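Local coordinates for COPII coat assembly protein SEC16 (Saccharomyces cerevisiae, PDB 3MZK) that helps initiate assembly of the COPII coat that forms transport vesicles at the endoplasmic reticulum and selects their cargo, and also takes part in autophagy, at residues L356-L366 / Y378-L389. Sequence-based numbering, arbitrary orientation.
Sequences LPQKIYHASLL and YTDYLSSSVRKL
The rings of His362 and Tyr378 meet obliquely, centroids 4.5 Å apart and planes inclined at 61°. The imidazole brings its ND1-CE1 side obliquely against the phenol end of the tyrosine, where His362 CE1 lies 3.4 Å from Tyr378 CZ. Leu366 CD1 lies 4.0 Å from Tyr378 CD2, the two side chains crossing at about a right angle. At the edge of the Tyr381 ring, near its plane, stands Lys359 NZ, 4.2 Å from Tyr381 CE2. Tyr378 is a knob in a hole made by Lys359, His362, Ala363 and Leu366; its hydroxyl hydrogen-bonds to Glu337 of helix 330-344. Were Tyr378 replaced by an alanine, the hole between His362 and Leu366 is likely to be left unfilled and Glu337 without its hydroxyl partner.

Further along, Leu382 presses both methyls against the other helix: Leu382 CD2 lies 3.6 Å from Lys359 CD, while Leu382 CD1 faces Ile360 CG1 at 4.0 Å. The extended lysine chain, with CG anti to the carbonyl carbon (chi1 -68°), carries its ammonium past this leucine to a salt bridge with Glu340. Leu356 slides past Leu382 in the opposite direction and meets Leu389 tip to tip, CD1 to CD1 at 3.9 Å.

These are consecutive, nearly antiparallel helices (160° between directions) of an α-helical hairpin within the Sec23-binding domain of Sec16, with helix 394-409 packing against Ile360 and Val386. Apolar and aromatic packing joins the pair, while the polar ends of two buried residues, Lys359 and Tyr378, both turn to glutamates of helix 330-344, tying the hairpin to the preceding helix.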
ATOM      1  N   LEU B 356     -34.402  -0.299 -12.794  1.00 46.33           N
ATOM      2  CA  LEU B 356     -35.182  -0.624 -13.988  1.00 46.24           C
ATOM      3  C   LEU B 356     -36.689  -0.536 -13.736  1.00 52.11           C
ATOM      4  O   LEU B 356     -37.425   0.037 -14.542  1.00 52.19           O
ATOM      5  CB  LEU B 356     -34.801  -1.999 -14.538  1.00 45.25           C
ATOM      6  CG  LEU B 356     -33.513  -2.014 -15.364  1.00 52.05           C
ATOM      7  CD1 LEU B 356     -32.956  -3.423 -15.514  1.00 47.38           C
ATOM      8  CD2 LEU B 356     -33.758  -1.377 -16.722  1.00 47.08           C
ATOM      9  N   PRO B 357     -37.161  -1.105 -12.616  1.00 49.69           N
ATOM     10  CA  PRO B 357     -38.574  -0.937 -12.278  1.00 47.76           C
ATOM     11  C   PRO B 357     -38.979   0.531 -12.278  1.00 54.14           C
ATOM     12  O   PRO B 357     -40.042   0.863 -12.795  1.00 56.03           O
ATOM     13  CB  PRO B 357     -38.652  -1.508 -10.866  1.00 39.21           C
ATOM     14  CG  PRO B 357     -37.604  -2.549 -10.854  1.00 32.43           C
ATOM     15  CD  PRO B 357     -36.479  -2.000 -11.667  1.00 36.03           C
ATOM     16  N   GLN B 358     -38.138   1.396 -11.722  1.00 56.32           N
ATOM     17  CA  GLN B 358     -38.463   2.815 -11.639  1.00 43.02           C
ATOM     18  C   GLN B 358     -38.564   3.431 -13.025  1.00 51.18           C
ATOM     19  O   GLN B 358     -39.378   4.317 -13.248  1.00 56.18           O
ATOM     20  CB  GLN B 358     -37.434   3.570 -10.798  1.00 33.22           C
ATOM     21  CG  GLN B 358     -37.848   4.988 -10.437  1.00 34.81           C
ATOM     22  CD  GLN B 358     -36.786   5.721  -9.624  1.00 45.21           C
ATOM     23  OE1 GLN B 358     -37.083   6.330  -8.595  1.00 45.14           O
ATOM     24  NE2 GLN B 358     -35.544   5.672 -10.093  1.00 33.20           N
ATOM     25  N   LYS B 359     -37.739   2.956 -13.956  1.00 45.36           N
ATOM     26  CA  LYS B 359     -37.777   3.446 -15.333  1.00 43.68           C
ATOM     27  C   LYS B 359     -39.088   3.083 -16.030  1.00 51.46           C
ATOM     28  O   LYS B 359     -39.657   3.894 -16.765  1.00 39.71           O
ATOM     29  CB  LYS B 359     -36.598   2.900 -16.136  1.00 42.49           C
ATOM     30  CG  LYS B 359     -35.250   3.437 -15.705  1.00 54.54           C
ATOM     31  CD  LYS B 359     -34.174   3.031 -16.692  1.00 53.21           C
ATOM     32  CE  LYS B 359     -32.798   3.435 -16.216  1.00 60.36           C
ATOM     33  NZ  LYS B 359     -31.752   2.879 -17.115  1.00 78.57           N
ATOM     34  N   ILE B 360     -39.555   1.857 -15.805  1.00 46.70           N
ATOM     35  CA  ILE B 360     -40.819   1.404 -16.373  1.00 33.72           C
ATOM     36  C   ILE B 360     -41.955   2.220 -15.777  1.00 44.31           C
ATOM     37  O   ILE B 360     -42.876   2.645 -16.476  1.00 54.57           O
ATOM     38  CB  ILE B 360     -41.057  -0.090 -16.100  1.00 43.19           C
ATOM     39  CG1 ILE B 360     -39.920  -0.929 -16.688  1.00 42.82           C
ATOM     40  CG2 ILE B 360     -42.397  -0.540 -16.669  1.00 44.10           C
ATOM     41  CD1 ILE B 360     -40.081  -2.409 -16.441  1.00 43.06           C
ATOM     42  N   TYR B 361     -41.875   2.439 -14.472  1.00 41.92           N
ATOM     43  CA  TYR B 361     -42.833   3.275 -13.764  1.00 44.27           C
ATOM     44  C   TYR B 361     -42.815   4.692 -14.327  1.00 53.37           C
ATOM     45  O   TYR B 361     -43.844   5.369 -14.375  1.00 49.14           O
ATOM     46  CB  TYR B 361     -42.494   3.267 -12.276  1.00 36.77           C
ATOM     47  CG  TYR B 361     -43.033   4.421 -11.475  1.00 34.49           C
ATOM     48  CD1 TYR B 361     -44.396   4.612 -11.318  1.00 32.14           C
ATOM     49  CD2 TYR B 361     -42.169   5.304 -10.841  1.00 41.03           C
ATOM     50  CE1 TYR B 361     -44.881   5.662 -10.562  1.00 44.65           C
ATOM     51  CE2 TYR B 361     -42.645   6.354 -10.090  1.00 34.51           C
ATOM     52  CZ  TYR B 361     -43.997   6.527  -9.952  1.00 37.80           C
ATOM     53  OH  TYR B 361     -44.457   7.572  -9.199  1.00 44.58           O
ATOM     54  N   HIS B 362     -41.634   5.127 -14.757  1.00 50.67           N
ATOM     55  CA  HIS B 362     -41.462   6.428 -15.391  1.00 49.50           C
ATOM     56  C   HIS B 362     -42.269   6.451 -16.686  1.00 49.00           C
ATOM     57  O   HIS B 362     -43.084   7.344 -16.902  1.00 56.07           O
ATOM     58  CB  HIS B 362     -39.974   6.684 -15.659  1.00 52.80           C
ATOM     59  CG  HIS B 362     -39.671   8.030 -16.244  1.00 63.53           C
ATOM     60  ND1 HIS B 362     -38.417   8.377 -16.696  1.00 57.99           N
ATOM     61  CD2 HIS B 362     -40.460   9.114 -16.450  1.00 67.28           C
ATOM     62  CE1 HIS B 362     -38.444   9.615 -17.160  1.00 47.39           C
ATOM     63  NE2 HIS B 362     -39.670  10.084 -17.024  1.00 53.88           N
ATOM     64  N   ALA B 363     -42.046   5.454 -17.537  1.00 45.62           N
ATOM     65  CA  ALA B 363     -42.796   5.321 -18.787  1.00 48.85           C
ATOM     66  C   ALA B 363     -44.300   5.285 -18.545  1.00 46.34           C
ATOM     67  O   ALA B 363     -45.072   5.850 -19.310  1.00 60.20           O
ATOM     68  CB  ALA B 363     -42.357   4.078 -19.542  1.00 47.38           C
ATOM     69  N   SER B 364     -44.709   4.611 -17.479  1.00 45.69           N
ATOM     70  CA  SER B 364     -46.116   4.555 -17.103  1.00 41.30           C
ATOM     71  C   SER B 364     -46.644   5.952 -16.791  1.00 49.00           C
ATOM     72  O   SER B 364     -47.762   6.300 -17.168  1.00 55.71           O
ATOM     73  CB  SER B 364     -46.303   3.640 -15.893  1.00 40.02           C
ATOM     74  OG  SER B 364     -47.670   3.377 -15.647  1.00 54.76           O
ATOM     75  N   LEU B 365     -45.831   6.752 -16.105  1.00 44.97           N
ATOM     76  CA  LEU B 365     -46.219   8.114 -15.749  1.00 43.61           C
ATOM     77  C   LEU B 365     -46.382   9.011 -16.970  1.00 54.35           C
ATOM     78  O   LEU B 365     -47.198   9.934 -16.972  1.00 60.84           O
ATOM     79  CB  LEU B 365     -45.213   8.726 -14.783  1.00 37.45           C
ATOM     80  CG  LEU B 365     -45.404   8.302 -13.329  1.00 45.31           C
ATOM     81  CD1 LEU B 365     -44.237   8.769 -12.486  1.00 51.44           C
ATOM     82  CD2 LEU B 365     -46.709   8.849 -12.786  1.00 30.99           C
ATOM     83  N   LEU B 366     -45.600   8.738 -18.007  1.00 42.25           N
ATOM     84  CA  LEU B 366     -45.716   9.479 -19.254  1.00 43.18           C
ATOM     85  C   LEU B 366     -47.034   9.161 -19.950  1.00 47.52           C
ATOM     86  O   LEU B 366     -47.677  10.047 -20.508  1.00 59.38           O
ATOM     87  CB  LEU B 366     -44.538   9.164 -20.170  1.00 45.24           C
ATOM     88  CG  LEU B 366     -43.200   9.718 -19.689  1.00 58.05           C
ATOM     89  CD1 LEU B 366     -42.040   9.180 -20.525  1.00 62.21           C
ATOM     90  CD2 LEU B 366     -43.232  11.238 -19.709  1.00 43.12           C
ATOM     91  N   TYR B 378     -38.995   5.280 -24.219  1.00 68.32           N
ATOM     92  CA  TYR B 378     -38.559   4.548 -23.033  1.00 64.07           C
ATOM     93  C   TYR B 378     -38.784   3.045 -23.142  1.00 59.36           C
ATOM     94  O   TYR B 378     -37.865   2.260 -22.922  1.00 66.03           O
ATOM     95  CB  TYR B 378     -39.241   5.092 -21.778  1.00 52.04           C
ATOM     96  CG  TYR B 378     -38.434   6.156 -21.078  1.00 58.26           C
ATOM     97  CD1 TYR B 378     -37.542   5.824 -20.063  1.00 62.18           C
ATOM     98  CD2 TYR B 378     -38.545   7.490 -21.443  1.00 53.72           C
ATOM     99  CE1 TYR B 378     -36.792   6.798 -19.426  1.00 64.29           C
ATOM    100  CE2 TYR B 378     -37.800   8.469 -20.812  1.00 54.76           C
ATOM    101  CZ  TYR B 378     -36.926   8.120 -19.806  1.00 61.92           C
ATOM    102  OH  TYR B 378     -36.186   9.098 -19.178  1.00 58.99           O
ATOM    103  N   THR B 379     -40.002   2.643 -23.480  1.00 60.41           N
ATOM    104  CA  THR B 379     -40.306   1.223 -23.613  1.00 70.48           C
ATOM    105  C   THR B 379     -39.355   0.548 -24.604  1.00 68.07           C
ATOM    106  O   THR B 379     -38.869  -0.556 -24.359  1.00 67.09           O
ATOM    107  CB  THR B 379     -41.777   0.973 -24.024  1.00 72.89           C
ATOM    108  OG1 THR B 379     -41.988   1.393 -25.378  1.00 70.82           O
ATOM    109  CG2 THR B 379     -42.723   1.722 -23.098  1.00 62.47           C
ATOM    110  N   ASP B 380     -39.079   1.219 -25.715  1.00 72.40           N
ATOM    111  CA  ASP B 380     -38.153   0.686 -26.708  1.00 79.54           C
ATOM    112  C   ASP B 380     -36.745   0.524 -26.140  1.00 70.04           C
ATOM    113  O   ASP B 380     -36.161  -0.562 -26.199  1.00 63.17           O
ATOM    114  CB  ASP B 380     -38.134   1.570 -27.954  1.00 88.65           C
ATOM    115  CG  ASP B 380     -39.317   1.309 -28.868  1.00 99.23           C
ATOM    116  OD1 ASP B 380     -40.230   0.550 -28.475  1.00 99.07           O
ATOM    117  OD2 ASP B 380     -39.340   1.868 -29.984  1.00 97.89           O
ATOM    118  N   TYR B 381     -36.203   1.605 -25.588  1.00 55.26           N
ATOM    119  CA  TYR B 381     -34.884   1.548 -24.981  1.00 58.62           C
ATOM    120  C   TYR B 381     -34.834   0.485 -23.894  1.00 62.11           C
ATOM    121  O   TYR B 381     -33.868  -0.275 -23.799  1.00 71.83           O
ATOM    122  CB  TYR B 381     -34.492   2.906 -24.400  1.00 57.23           C
ATOM    123  CG  TYR B 381     -33.276   2.844 -23.503  1.00 61.91           C
ATOM    124  CD1 TYR B 381     -31.997   2.725 -24.035  1.00 62.40           C
ATOM    125  CD2 TYR B 381     -33.407   2.901 -22.122  1.00 57.64           C
ATOM    126  CE1 TYR B 381     -30.885   2.664 -23.214  1.00 61.96           C
ATOM    127  CE2 TYR B 381     -32.303   2.842 -21.292  1.00 56.31           C
ATOM    128  CZ  TYR B 381     -31.045   2.723 -21.845  1.00 75.24           C
ATOM    129  OH  TYR B 381     -29.942   2.667 -21.020  1.00 87.23           O
ATOM    130  N   LEU B 382     -35.881   0.435 -23.076  1.00 51.85           N
ATOM    131  CA  LEU B 382     -35.920  -0.492 -21.954  1.00 53.73           C
ATOM    132  C   LEU B 382     -35.980  -1.935 -22.427  1.00 68.47           C
ATOM    133  O   LEU B 382     -35.485  -2.833 -21.752  1.00 65.48           O
ATOM    134  CB  LEU B 382     -37.097  -0.176 -21.034  1.00 57.17           C
ATOM    135  CG  LEU B 382     -36.950   1.106 -20.211  1.00 60.86           C
ATOM    136  CD1 LEU B 382     -38.251   1.455 -19.501  1.00 50.97           C
ATOM    137  CD2 LEU B 382     -35.807   0.966 -19.217  1.00 54.60           C
ATOM    138  N   SER B 383     -36.583  -2.152 -23.592  1.00 74.91           N
ATOM    139  CA  SER B 383     -36.646  -3.488 -24.171  1.00 78.34           C
ATOM    140  C   SER B 383     -35.246  -4.048 -24.375  1.00 73.79           C
ATOM    141  O   SER B 383     -34.909  -5.111 -23.856  1.00 76.80           O
ATOM    142  CB  SER B 383     -37.420  -3.480 -25.491  1.00 87.24           C
ATOM    143  OG  SER B 383     -38.814  -3.354 -25.262  1.00 90.14           O
ATOM    144  N   SER B 384     -34.426  -3.325 -25.127  1.00 76.28           N
ATOM    145  CA  SER B 384     -33.052  -3.752 -25.363  1.00 88.22           C
ATOM    146  C   SER B 384     -32.308  -3.871 -24.041  1.00 73.61           C
ATOM    147  O   SER B 384     -31.487  -4.770 -23.849  1.00 71.13           O
ATOM    148  CB  SER B 384     -32.334  -2.762 -26.278  1.00100.81           C
ATOM    149  OG  SER B 384     -32.303  -1.471 -25.696  1.00101.13           O
ATOM    150  N   SER B 385     -32.609  -2.956 -23.130  1.00 60.80           N
ATOM    151  CA  SER B 385     -32.001  -2.953 -21.811  1.00 63.87           C
ATOM    152  C   SER B 385     -32.293  -4.257 -21.059  1.00 73.31           C
ATOM    153  O   SER B 385     -31.401  -4.836 -20.439  1.00 71.77           O
ATOM    154  CB  SER B 385     -32.501  -1.746 -21.016  1.00 67.82           C
ATOM    155  OG  SER B 385     -31.683  -1.482 -19.894  1.00 66.96           O
ATOM    156  N   VAL B 386     -33.541  -4.718 -21.128  1.00 74.82           N
ATOM    157  CA  VAL B 386     -33.965  -5.931 -20.426  1.00 70.96           C
ATOM    158  C   VAL B 386     -33.529  -7.207 -21.144  1.00 72.49           C
ATOM    159  O   VAL B 386     -33.137  -8.183 -20.504  1.00 70.86           O
ATOM    160  CB  VAL B 386     -35.500  -5.970 -20.231  1.00 72.77           C
ATOM    161  CG1 VAL B 386     -35.921  -7.268 -19.556  1.00 71.23           C
ATOM    162  CG2 VAL B 386     -35.972  -4.774 -19.424  1.00 61.42           C
ATOM    163  N   ARG B 387     -33.607  -7.200 -22.471  1.00 75.24           N
ATOM    164  CA  ARG B 387     -33.213  -8.367 -23.257  1.00 80.14           C
ATOM    165  C   ARG B 387     -31.732  -8.687 -23.084  1.00 80.32           C
ATOM    166  O   ARG B 387     -31.282  -9.777 -23.432  1.00 83.54           O
ATOM    167  CB  ARG B 387     -33.569  -8.185 -24.737  1.00 86.06           C
ATOM    168  CG  ARG B 387     -35.046  -8.436 -25.045  1.00103.85           C
ATOM    169  CD  ARG B 387     -35.353  -8.356 -26.535  1.00114.13           C
ATOM    170  NE  ARG B 387     -35.369  -6.981 -27.031  1.00127.61           N
ATOM    171  CZ  ARG B 387     -34.318  -6.363 -27.561  1.00132.92           C
ATOM    172  NH1 ARG B 387     -33.157  -6.996 -27.669  1.00131.73           N
ATOM    173  NH2 ARG B 387     -34.427  -5.111 -27.986  1.00132.89           N
ATOM    174  N   LYS B 388     -30.983  -7.734 -22.537  1.00 78.70           N
ATOM    175  CA  LYS B 388     -29.569  -7.942 -22.244  1.00 82.18           C
ATOM    176  C   LYS B 388     -29.391  -8.458 -20.819  1.00 93.36           C
ATOM    177  O   LYS B 388     -28.352  -8.246 -20.197  1.00 96.36           O
ATOM    178  CB  LYS B 388     -28.774  -6.646 -22.437  1.00 72.68           C
ATOM    179  N   LEU B 389     -30.415  -9.124 -20.298  1.00 92.30           N
ATOM    180  CA  LEU B 389     -30.362  -9.683 -18.951  1.00 90.88           C
ATOM    181  C   LEU B 389     -30.549 -11.196 -18.989  1.00 91.13           C
ATOM    182  O   LEU B 389     -31.058 -11.734 -19.971  1.00101.68           O
ATOM    183  CB  LEU B 389     -31.440  -9.048 -18.067  1.00 90.07           C
ATOM    184  CG  LEU B 389     -31.160  -7.673 -17.452  1.00 83.68           C
ATOM    185  CD1 LEU B 389     -32.443  -7.031 -16.933  1.00 77.06           C
ATOM    186  CD2 LEU B 389     -30.135  -7.791 -16.342  1.00 79.84           C
TER